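Local coordinates for glycoside hydrolase (Streptococcus pneumoniae serotype 4, PDB 6ORH), which probably hydrolyses alpha-L-fucosidic linkages, as an alpha-L-fucosidase of glycoside hydrolase family 29, and is captured here with fucose-containing glycan in its pocket, at residues I27-N32 with E47-S52; S259-W264 with N295-Q300; L73-H78 with M120-S125. The protein carries 2 engineered substitutions. One frame throughout, in Å; residues are numbered along the deposited sequence. Where two conformers were deposited one is given.

Contact 1 (I27-N32 with E47-S52). With FUC (alpha-L-fucopyranose), chain C; EDO (1,2-ethanediol), chain J.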
loop_
_atom_site.group_PDB
_atom_site.type_symbol
_atom_site.label_atom_id
_atom_site.label_comp_id
_atom_site.label_asym_id
_atom_site.label_seq_id
_atom_site.Cartn_x
_atom_site.Cartn_y
_atom_site.Cartn_z
ATOM N N ILE A 27 6.121 12.363 -23.295
ATOM C CA ILE A 27 7.428 12.619 -23.900
ATOM C C ILE A 27 7.923 13.983 -23.418
ATOM O O ILE A 27 7.328 15.011 -23.761
ATOM C CB ILE A 27 7.341 12.535 -25.441
ATOM C CG1 ILE A 27 6.984 11.114 -25.902
ATOM C CG2 ILE A 27 8.666 12.996 -26.044
ATOM C CD1 ILE A 27 7.062 10.860 -27.429
ATOM N N HIS A 28 9.013 13.970 -22.624
ATOM C CA HIS A 28 9.745 15.175 -22.243
ATOM C C HIS A 28 11.026 15.225 -23.079
ATOM O O HIS A 28 11.880 14.354 -22.948
ATOM C CB HIS A 28 10.130 15.199 -20.740
ATOM C CG HIS A 28 9.012 15.544 -19.802
ATOM N ND1 HIS A 28 7.939 14.686 -19.582
ATOM C CD2 HIS A 28 8.826 16.614 -18.990
ATOM C CE1 HIS A 28 7.128 15.250 -18.673
ATOM N NE2 HIS A 28 7.658 16.415 -18.292
ATOM N N PHE A 29 11.114 16.245 -23.937
ATOM C CA PHE A 29 12.267 16.430 -24.814
ATOM C C PHE A 29 12.397 17.923 -25.082
ATOM O O PHE A 29 11.396 18.635 -25.160
ATOM C CB PHE A 29 12.005 15.691 -26.128
ATOM C CG PHE A 29 13.091 15.856 -27.167
ATOM C CD1 PHE A 29 14.342 15.297 -26.959
ATOM C CD2 PHE A 29 12.865 16.588 -28.318
ATOM C CE1 PHE A 29 15.353 15.442 -27.906
ATOM C CE2 PHE A 29 13.863 16.719 -29.281
ATOM C CZ PHE A 29 15.115 16.166 -29.056
ATOM N N GLY A 30 13.635 18.423 -25.160
ATOM C CA GLY A 30 13.806 19.831 -25.467
ATOM C C GLY A 30 15.223 20.273 -25.120
ATOM O O GLY A 30 16.108 19.435 -25.016
ATOM N N PRO A 31 15.442 21.580 -24.919
ATOM C CA PRO A 31 16.746 22.095 -24.489
ATOM C C PRO A 31 17.319 21.362 -23.279
ATOM O O PRO A 31 18.516 21.115 -23.219
ATOM C CB PRO A 31 16.414 23.549 -24.155
ATOM C CG PRO A 31 15.316 23.900 -25.140
ATOM C CD PRO A 31 14.452 22.650 -25.125
ATOM N N ASN A 32 16.470 20.989 -22.310
ATOM C CA ASN A 32 16.970 20.287 -21.134
ATOM C C ASN A 32 17.720 19.019 -21.512
ATOM O O ASN A 32 18.618 18.598 -20.780
ATOM C CB ASN A 32 15.860 19.979 -20.117
ATOM C CG ASN A 32 15.321 21.229 -19.466
ATOM O OD1 ASN A 32 15.854 22.319 -19.670
ATOM N ND2 ASN A 32 14.271 21.083 -18.662
ATOM N N GLU A 47 20.776 27.364 -30.334
ATOM C CA GLU A 47 21.711 26.719 -31.251
ATOM C C GLU A 47 22.073 25.309 -30.775
ATOM O O GLU A 47 22.492 24.478 -31.583
ATOM C CB GLU A 47 22.952 27.583 -31.510
ATOM C CG GLU A 47 22.626 29.006 -31.923
ATOM C CD GLU A 47 22.284 29.255 -33.386
ATOM O OE1 GLU A 47 22.381 28.309 -34.194
ATOM O OE2 GLU A 47 21.913 30.401 -33.713
ATOM N N ARG A 48 21.895 25.030 -29.471
ATOM C CA ARG A 48 22.229 23.717 -28.925
ATOM C C ARG A 48 21.152 22.680 -29.279
ATOM O O ARG A 48 21.397 21.477 -29.186
ATOM C CB ARG A 48 22.437 23.792 -27.406
ATOM C CG ARG A 48 23.646 24.607 -26.960
ATOM C CD ARG A 48 24.886 23.774 -26.704
ATOM N NE ARG A 48 24.741 22.844 -25.588
ATOM C CZ ARG A 48 25.007 23.137 -24.314
ATOM N NH1 ARG A 48 25.443 24.337 -23.985
ATOM N NH2 ARG A 48 24.839 22.229 -23.368
ATOM N N PHE A 49 19.970 23.146 -29.696
ATOM C CA PHE A 49 18.865 22.236 -30.005
ATOM C C PHE A 49 19.011 21.723 -31.442
ATOM O O PHE A 49 18.484 22.343 -32.379
ATOM C CB PHE A 49 17.503 22.913 -29.767
ATOM C CG PHE A 49 16.338 21.969 -29.920
ATOM C CD1 PHE A 49 16.037 21.047 -28.917
ATOM C CD2 PHE A 49 15.597 21.945 -31.097
ATOM C CE1 PHE A 49 15.019 20.118 -29.107
ATOM C CE2 PHE A 49 14.545 21.054 -31.261
ATOM C CZ PHE A 49 14.254 20.153 -30.251
ATOM N N ASN A 50 19.667 20.561 -31.603
ATOM C CA ASN A 50 19.887 19.985 -32.927
ATOM C C ASN A 50 19.883 18.455 -32.905
ATOM O O ASN A 50 20.896 17.798 -33.140
ATOM C CB ASN A 50 21.091 20.570 -33.676
ATOM C CG ASN A 50 21.135 20.088 -35.114
ATOM O OD1 ASN A 50 20.138 19.592 -35.663
ATOM N ND2 ASN A 50 22.298 20.203 -35.727
ATOM N N PRO A 51 18.726 17.815 -32.640
ATOM C CA PRO A 51 18.603 16.356 -32.763
ATOM C C PRO A 51 18.486 15.884 -34.219
ATOM O O PRO A 51 17.375 15.606 -34.733
ATOM C CB PRO A 51 17.274 16.083 -32.044
ATOM C CG PRO A 51 16.469 17.355 -32.326
ATOM C CD PRO A 51 17.478 18.481 -32.220
ATOM N N SER A 52 19.638 15.725 -34.875
ATOM C CA SER A 52 19.636 15.523 -36.319
ATOM C C SER A 52 19.108 14.145 -36.720
ATOM O O SER A 52 18.687 13.966 -37.869
ATOM C CB SER A 52 20.998 15.751 -36.912
ATOM O OG SER A 52 21.931 14.887 -36.283
HETATM C C1 FUC C . 6.686 18.663 -12.585
HETATM C C2 FUC C . 7.651 19.365 -13.526
HETATM C C3 FUC C . 8.585 18.306 -14.102
HETATM C C4 FUC C . 7.787 17.318 -14.958
HETATM C C5 FUC C . 6.691 16.692 -14.059
HETATM C C6 FUC C . 5.723 15.831 -14.850
HETATM O O2 FUC C . 8.395 20.313 -12.741
HETATM O O3 FUC C . 9.594 18.956 -14.896
HETATM O O4 FUC C . 7.230 18.030 -16.099
HETATM O O5 FUC C . 5.903 17.722 -13.339
HETATM C C1 EDO J . 15.444 12.631 -39.543
HETATM O O1 EDO J . 15.855 13.427 -38.472
HETATM C C2 EDO J . 16.656 12.162 -40.201
HETATM O O2 EDO J . 17.473 13.290 -40.408
#

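Contact 2 (S259-W264 with N295-Q300). With FUC (alpha-L-fucopyranose), chain C.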
loop_
_atom_site.group_PDB
_atom_site.type_symbol
_atom_site.label_atom_id
_atom_site.label_comp_id
_atom_site.label_asym_id
_atom_site.label_seq_id
_atom_site.Cartn_x
_atom_site.Cartn_y
_atom_site.Cartn_z
ATOM N N SER A 259 8.117 8.653 -14.594
ATOM C CA SER A 259 9.109 8.492 -15.656
ATOM C C SER A 259 9.670 7.075 -15.632
ATOM O O SER A 259 9.810 6.466 -14.564
ATOM C CB SER A 259 10.195 9.514 -15.497
ATOM O OG SER A 259 11.118 9.433 -16.607
ATOM N N ILE A 260 10.027 6.566 -16.824
ATOM C CA ILE A 260 10.734 5.291 -16.897
ATOM C C ILE A 260 12.140 5.430 -16.301
ATOM O O ILE A 260 12.752 4.415 -15.948
ATOM C CB ILE A 260 10.752 4.711 -18.329
ATOM C CG1 ILE A 260 11.010 3.207 -18.297
ATOM C CG2 ILE A 260 11.781 5.431 -19.208
ATOM C CD1 ILE A 260 10.948 2.563 -19.672
ATOM N N ARG A 261 12.616 6.664 -16.140
ATOM C CA ARG A 261 13.938 6.942 -15.593
ATOM C C ARG A 261 13.796 7.755 -14.309
ATOM O O ARG A 261 12.699 8.216 -13.950
ATOM C CB ARG A 261 14.772 7.713 -16.631
ATOM C CG ARG A 261 15.315 6.839 -17.757
ATOM C CD ARG A 261 15.282 7.529 -19.127
ATOM N NE ARG A 261 16.003 6.626 -20.025
ATOM C CZ ARG A 261 17.329 6.541 -20.098
ATOM N NH1 ARG A 261 18.099 7.352 -19.389
ATOM N NH2 ARG A 261 17.858 5.598 -20.851
ATOM N N PRO A 262 14.894 7.979 -13.548
ATOM C CA PRO A 262 14.820 8.868 -12.386
ATOM C C PRO A 262 14.334 10.274 -12.745
ATOM O O PRO A 262 13.500 10.849 -12.041
ATOM C CB PRO A 262 16.273 8.839 -11.876
ATOM C CG PRO A 262 16.674 7.429 -12.216
ATOM C CD PRO A 262 16.188 7.263 -13.655
ATOM N N GLY A 263 14.834 10.810 -13.871
ATOM C CA GLY A 263 14.439 12.127 -14.347
ATOM C C GLY A 263 13.412 12.021 -15.477
ATOM O O GLY A 263 13.249 10.956 -16.071
ATOM N N TRP A 264 12.755 13.152 -15.761
ATOM C CA TRP A 264 11.777 13.278 -16.840
ATOM C C TRP A 264 12.478 13.434 -18.191
ATOM O O TRP A 264 11.972 12.965 -19.206
ATOM C CB TRP A 264 10.856 14.482 -16.566
ATOM C CG TRP A 264 10.018 14.319 -15.327
ATOM C CD1 TRP A 264 10.246 14.824 -14.075
ATOM C CD2 TRP A 264 8.824 13.521 -15.230
ATOM N NE1 TRP A 264 9.263 14.412 -13.210
ATOM C CE2 TRP A 264 8.399 13.575 -13.880
ATOM C CE3 TRP A 264 8.090 12.751 -16.150
ATOM C CZ2 TRP A 264 7.230 12.937 -13.469
ATOM C CZ3 TRP A 264 6.961 12.087 -15.735
ATOM C CH2 TRP A 264 6.529 12.201 -14.409
ATOM N N ASN A 295 6.482 8.191 -18.779
ATOM C CA ASN A 295 7.326 9.103 -19.549
ATOM C C ASN A 295 8.543 8.381 -20.127
ATOM O O ASN A 295 9.254 7.694 -19.401
ATOM C CB ASN A 295 7.820 10.263 -18.682
ATOM C CG ASN A 295 8.841 11.124 -19.397
ATOM O OD1 ASN A 295 8.495 11.974 -20.239
ATOM N ND2 ASN A 295 10.110 10.966 -19.027
ATOM N N ILE A 296 8.768 8.559 -21.441
ATOM C CA ILE A 296 9.905 7.966 -22.151
ATOM C C ILE A 296 10.619 9.131 -22.834
ATOM O O ILE A 296 10.044 9.730 -23.753
ATOM C CB ILE A 296 9.470 6.957 -23.241
ATOM C CG1 ILE A 296 8.336 6.023 -22.801
ATOM C CG2 ILE A 296 10.705 6.211 -23.764
ATOM C CD1 ILE A 296 8.782 5.056 -21.769
ATOM N N PRO A 297 11.836 9.516 -22.378
ATOM C CA PRO A 297 12.512 10.712 -22.892
ATOM C C PRO A 297 13.473 10.417 -24.034
ATOM O O PRO A 297 14.436 9.678 -23.878
ATOM C CB PRO A 297 13.305 11.200 -21.683
ATOM C CG PRO A 297 13.647 9.916 -20.939
ATOM C CD PRO A 297 12.523 8.928 -21.209
ATOM N N PRO A 298 13.239 10.991 -25.233
ATOM C CA PRO A 298 14.214 10.844 -26.316
ATOM C C PRO A 298 15.552 11.470 -25.922
ATOM O O PRO A 298 15.628 12.429 -25.138
ATOM C CB PRO A 298 13.569 11.672 -27.446
ATOM C CG PRO A 298 12.086 11.627 -27.133
ATOM C CD PRO A 298 12.050 11.768 -25.623
ATOM N N ASN A 299 16.618 10.924 -26.538
ATOM C CA ASN A 299 18.000 11.301 -26.275
ATOM C C ASN A 299 18.397 12.488 -27.151
ATOM O O ASN A 299 17.568 13.073 -27.836
ATOM C CB ASN A 299 18.936 10.087 -26.429
ATOM C CG ASN A 299 19.005 9.571 -27.856
ATOM O OD1 ASN A 299 18.652 10.284 -28.799
ATOM N ND2 ASN A 299 19.404 8.321 -28.024
ATOM N N GLN A 300 19.686 12.850 -27.119
ATOM C CA GLN A 300 20.138 14.038 -27.820
ATOM C C GLN A 300 20.143 13.832 -29.332
ATOM O O GLN A 300 20.175 14.803 -30.089
ATOM C CB GLN A 300 21.532 14.439 -27.331
ATOM C CG GLN A 300 21.543 14.982 -25.910
ATOM C CD GLN A 300 22.944 15.350 -25.482
ATOM O OE1 GLN A 300 23.919 15.107 -26.194
ATOM N NE2 GLN A 300 23.063 15.964 -24.318
HETATM C C1 FUC C . 6.686 18.663 -12.585
HETATM C C2 FUC C . 7.651 19.365 -13.526
HETATM C C3 FUC C . 8.585 18.306 -14.102
HETATM C C4 FUC C . 7.787 17.318 -14.958
HETATM C C5 FUC C . 6.691 16.692 -14.059
HETATM C C6 FUC C . 5.723 15.831 -14.850
HETATM O O2 FUC C . 8.395 20.313 -12.741
HETATM O O3 FUC C . 9.594 18.956 -14.896
HETATM O O4 FUC C . 7.230 18.030 -16.099
HETATM O O5 FUC C . 5.903 17.722 -13.339
#

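Contact 3 (L73-H78 with M120-S125). With FUC (alpha-L-fucopyranose), chain C.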
loop_
_atom_site.group_PDB
_atom_site.type_symbol
_atom_site.label_atom_id
_atom_site.label_comp_id
_atom_site.label_asym_id
_atom_site.label_seq_id
_atom_site.Cartn_x
_atom_site.Cartn_y
_atom_site.Cartn_z
ATOM N N LEU A 73 2.695 15.052 -25.492
ATOM C CA LEU A 73 3.951 15.662 -25.906
ATOM C C LEU A 73 4.144 16.993 -25.187
ATOM O O LEU A 73 3.320 17.918 -25.292
ATOM C CB LEU A 73 3.856 15.936 -27.423
ATOM C CG LEU A 73 5.115 16.565 -28.033
ATOM C CD1 LEU A 73 6.307 15.597 -27.907
ATOM C CD2 LEU A 73 4.867 16.845 -29.528
ATOM N N VAL A 74 5.325 17.138 -24.559
ATOM C CA VAL A 74 5.745 18.456 -24.096
ATOM C C VAL A 74 6.094 19.321 -25.306
ATOM O O VAL A 74 6.988 18.971 -26.082
ATOM C CB VAL A 74 6.937 18.327 -23.136
ATOM C CG1 VAL A 74 7.553 19.699 -22.815
ATOM C CG2 VAL A 74 6.481 17.624 -21.863
ATOM N N VAL A 75 5.393 20.450 -25.459
ATOM C CA VAL A 75 5.751 21.372 -26.537
ATOM C C VAL A 75 6.339 22.664 -25.985
ATOM O O VAL A 75 6.875 23.472 -26.756
ATOM C CB VAL A 75 4.599 21.654 -27.518
ATOM C CG1 VAL A 75 4.112 20.364 -28.156
ATOM C CG2 VAL A 75 3.465 22.428 -26.886
ATOM N N LYS A 76 6.207 22.873 -24.675
ATOM C CA LYS A 76 6.908 23.958 -24.003
ATOM C C LYS A 76 7.049 23.584 -22.535
ATOM O O LYS A 76 6.036 23.426 -21.839
ATOM C CB LYS A 76 6.142 25.284 -24.085
ATOM C CG LYS A 76 6.980 26.487 -23.638
ATOM C CD LYS A 76 6.126 27.717 -23.343
ATOM C CE LYS A 76 5.360 27.568 -22.037
ATOM N NZ LYS A 76 4.643 28.817 -21.661
ATOM N N HIS A 77 8.296 23.407 -22.079
ATOM C CA HIS A 77 8.497 23.117 -20.660
ATOM C C HIS A 77 8.666 24.435 -19.905
ATOM O O HIS A 77 8.437 25.491 -20.472
ATOM C CB HIS A 77 9.662 22.117 -20.496
ATOM C CG HIS A 77 9.591 21.367 -19.208
ATOM N ND1 HIS A 77 10.388 21.714 -18.123
ATOM C CD2 HIS A 77 8.840 20.316 -18.807
ATOM C CE1 HIS A 77 10.121 20.909 -17.116
ATOM N NE2 HIS A 77 9.180 20.044 -17.499
ATOM N N HIS A 78 9.069 24.371 -18.625
ATOM C CA HIS A 78 9.133 25.594 -17.821
ATOM C C HIS A 78 10.137 26.603 -18.394
ATOM O O HIS A 78 9.992 27.803 -18.197
ATOM C CB HIS A 78 9.586 25.258 -16.388
ATOM C CG HIS A 78 8.815 24.185 -15.685
ATOM N ND1 HIS A 78 7.425 24.036 -15.791
ATOM C CD2 HIS A 78 9.223 23.246 -14.802
ATOM C CE1 HIS A 78 7.041 23.019 -15.021
ATOM N NE2 HIS A 78 8.120 22.510 -14.399
ATOM N N MET A 120 -3.570 11.942 -29.025
ATOM C CA MET A 120 -2.575 12.967 -28.710
ATOM C C MET A 120 -2.973 13.780 -27.473
ATOM O O MET A 120 -4.152 14.077 -27.255
ATOM C CB MET A 120 -2.375 13.910 -29.909
ATOM C CG MET A 120 -1.520 13.316 -31.041
ATOM S SD MET A 120 0.205 13.089 -30.550
ATOM C CE MET A 120 0.843 14.768 -30.479
ATOM N N GLY A 121 -1.966 14.115 -26.647
ATOM C CA GLY A 121 -2.083 15.146 -25.628
ATOM C C GLY A 121 -0.992 16.180 -25.821
ATOM O O GLY A 121 0.002 15.911 -26.517
ATOM N N VAL A 122 -1.213 17.355 -25.235
ATOM C CA VAL A 122 -0.231 18.414 -25.374
ATOM C C VAL A 122 0.005 19.054 -24.017
ATOM O O VAL A 122 -0.951 19.375 -23.290
ATOM C CB VAL A 122 -0.655 19.462 -26.427
ATOM C CG1 VAL A 122 -1.980 20.137 -26.087
ATOM C CG2 VAL A 122 0.443 20.526 -26.553
ATOM N N TYR A 123 1.291 19.213 -23.685
ATOM C CA TYR A 123 1.726 19.803 -22.413
ATOM C C TYR A 123 2.336 21.157 -22.738
ATOM O O TYR A 123 3.315 21.233 -23.487
ATOM C CB TYR A 123 2.711 18.844 -21.732
ATOM C CG TYR A 123 3.520 19.304 -20.527
ATOM C CD1 TYR A 123 4.337 20.428 -20.582
ATOM C CD2 TYR A 123 3.624 18.460 -19.423
ATOM C CE1 TYR A 123 5.090 20.799 -19.475
ATOM C CE2 TYR A 123 4.413 18.791 -18.333
ATOM C CZ TYR A 123 5.152 19.966 -18.366
ATOM O OH TYR A 123 5.993 20.298 -17.327
ATOM N N LEU A 124 1.727 22.213 -22.187
ATOM C CA LEU A 124 2.167 23.583 -22.414
ATOM C C LEU A 124 2.344 24.218 -21.042
ATOM O O LEU A 124 1.356 24.473 -20.351
ATOM C CB LEU A 124 1.075 24.310 -23.213
ATOM C CG LEU A 124 1.377 25.736 -23.671
ATOM C CD1 LEU A 124 2.396 25.742 -24.810
ATOM C CD2 LEU A 124 0.064 26.375 -24.168
ATOM N N SER A 125 3.595 24.425 -20.621
ATOM C CA SER A 125 3.820 24.821 -19.235
ATOM C C SER A 125 3.174 26.167 -18.863
ATOM O O SER A 125 3.509 27.194 -19.461
ATOM C CB SER A 125 5.297 24.824 -18.921
ATOM O OG SER A 125 5.521 25.263 -17.571
HETATM C C1 FUC C . 6.686 18.663 -12.585
HETATM C C2 FUC C . 7.651 19.365 -13.526
HETATM C C3 FUC C . 8.585 18.306 -14.102
HETATM C C4 FUC C . 7.787 17.318 -14.958
HETATM C C5 FUC C . 6.691 16.692 -14.059
HETATM C C6 FUC C . 5.723 15.831 -14.850
HETATM O O2 FUC C . 8.395 20.313 -12.741
HETATM O O3 FUC C . 9.594 18.956 -14.896
HETATM O O4 FUC C . 7.230 18.030 -16.099
HETATM O O5 FUC C . 5.903 17.722 -13.339
#

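Contact 1 (I27-N32 with E47-S52)
The Phe29 and Phe49 rings are brought together with CG anti to the backbone N in both (chi1 177° and -173°). The contact joins two loops of the TIM-barrel domain. Residues 27-32 leave strand 23-27 and enter helix 31-35. Residues 47-52 lie in the loop that comes later, before helix 56-65. Phe29 CE2 lies 3.6 Å from Phe49 CZ. The ring planes are 57° apart, so the two rings meet obliquely. Pro51, the centre of an inverse gamma turn, touches both rings. Its CB and CG press on the edge of the Phe29 ring at CZ. Its CD sits over the centre of one face of Phe49. The backbone closes in as well, with Gly30 CA 3.8 Å from Phe49 CE1. Pro31 adds a looser contact along the same ring. No hydrogen bond crosses between the segments, so the join is apolar packing. Phe34 of helix 31-35 touches both Phe29 and Pro51. Next to Phe29, His28 reaches instead into the glycan pocket. Its NE2 is hydrogen-bonded to O4 of fucose at 2.8 Å, with O4 near the ring plane.

Contact 2 (S259-W264 with N295-Q300)
The amide of Asn295 holds the two loops together. Its ND2 donates to Trp264 O at 2.7 Å and to Ser259 OG at 3.0 Å. The serine oxygen lies close to the amide plane. Trp264 O lies 23° out of that plane. With CG anti to the backbone N (chi1 173°), the side chain carries ND2 within reach of both acceptors. Its CB meets the edge of the Trp264 indole, 3.6 Å from CE3. One face of the indole lies against Ser259 CB. The opposite face carries the fucose, with FUC C5 3.5 Å from Trp264 NE1 and FUC C6 over the six-membered part. The C5-C6 side of the fucose thus packs on the indole face, a carbohydrate-aromatic contact in the glycan pocket.

The next shell fixes these groups. Ser259 OG accepts from Arg261 N, an ST turn, and donates to Gly263 O at 2.7 Å. The buried hydroxyl is thus gripped by three hydrogen bonds. The indole nitrogen, Trp264 NE1, is hydrogen-bonded to Gln215 OE1. Asn295 OD1 is taken by His28 ND1, so both ends of the amide are engaged.

Further from the sugar the contact turns apolar. Ile260 CD1 meets Ile296 CD1 at 3.9 Å. Arg261 CD rests 3.4 Å from Pro297 CG, and its guanidinium continues to a salt bridge with Asp308. Pro297 CB also packs against Trp264 O.

Both segments continue from the C-terminal ends of parallel barrel strands. A backbone bond from Ile260 N to Asn295 O (2.9 Å) extends the pairing of strand 250-259 with strand 292-295. Strand 23-27 flanks 292-295 on its other side, and helix 306-322 packs against Ile260, Ile296 and Pro297.

Contact 3 (L73-H78 with M120-S125)
Two neighbouring parallel strands of the barrel, 70-74 and 119-124, meet here and end in the fucose pocket. Leu73 N donates to Gly121 O, and Tyr123 N to Leu73 O at 2.9 Å. Val75 N then bonds Tyr123 O. The register shifts by one residue between Val74 and Lys76, a beta bulge, and Ser125 N resumes the pairing at Lys76 O. Val74 CG2 lies over one face of the Tyr123 ring, 3.8 Å from its centroid, a CH-pi contact. Val75 CG2 packs on Val122 CG2, beside helix 139-154. In a TIM barrel such C-terminal strand ends carry the active site, and here they hold the sugar. Tyr123 OH donates to FUC O4 at 2.9 Å. His77 NE2 is hydrogen-bonded to the same O4, with a weak bond to FUC O3. The His78 ring is held at both nitrogens. ND1 donates to Ser125 OG at 2.9 Å, close to the ring plane. NE2 is hydrogen-bonded to FUC O2 at 2.8 Å. Ser125 OG also bonds Trp127 O. Lys76 bends at chi3 (74°) to bring NZ to Ser125 O at 3.0 Å, and forms a salt bridge with Asp128.

How the contacts relate
All three contacts belong to the TIM-barrel domain. Along the chain contact 1 comes first, then contact 3, then contact 2, with no overlap. Their centres lie 13 to 15 Å apart. Barrel strands 250-259, 292-295, 23-27, 70-74 and 119-124 follow one another in parallel. Contact 1 therefore starts from the strand between those of contacts 2 and 3. It touches both: Ile27 O is probably hydrogen-bonded to Val74 N, and Phe29 packs on Asn299. Contacts 2 and 3 do not touch, with nearest atoms about 6 Å apart. They meet through the fucose, which all three contacts reach. The fucose is thus bound by residues at the C-terminal ends of several neighbouring barrel strands and the loops that follow them.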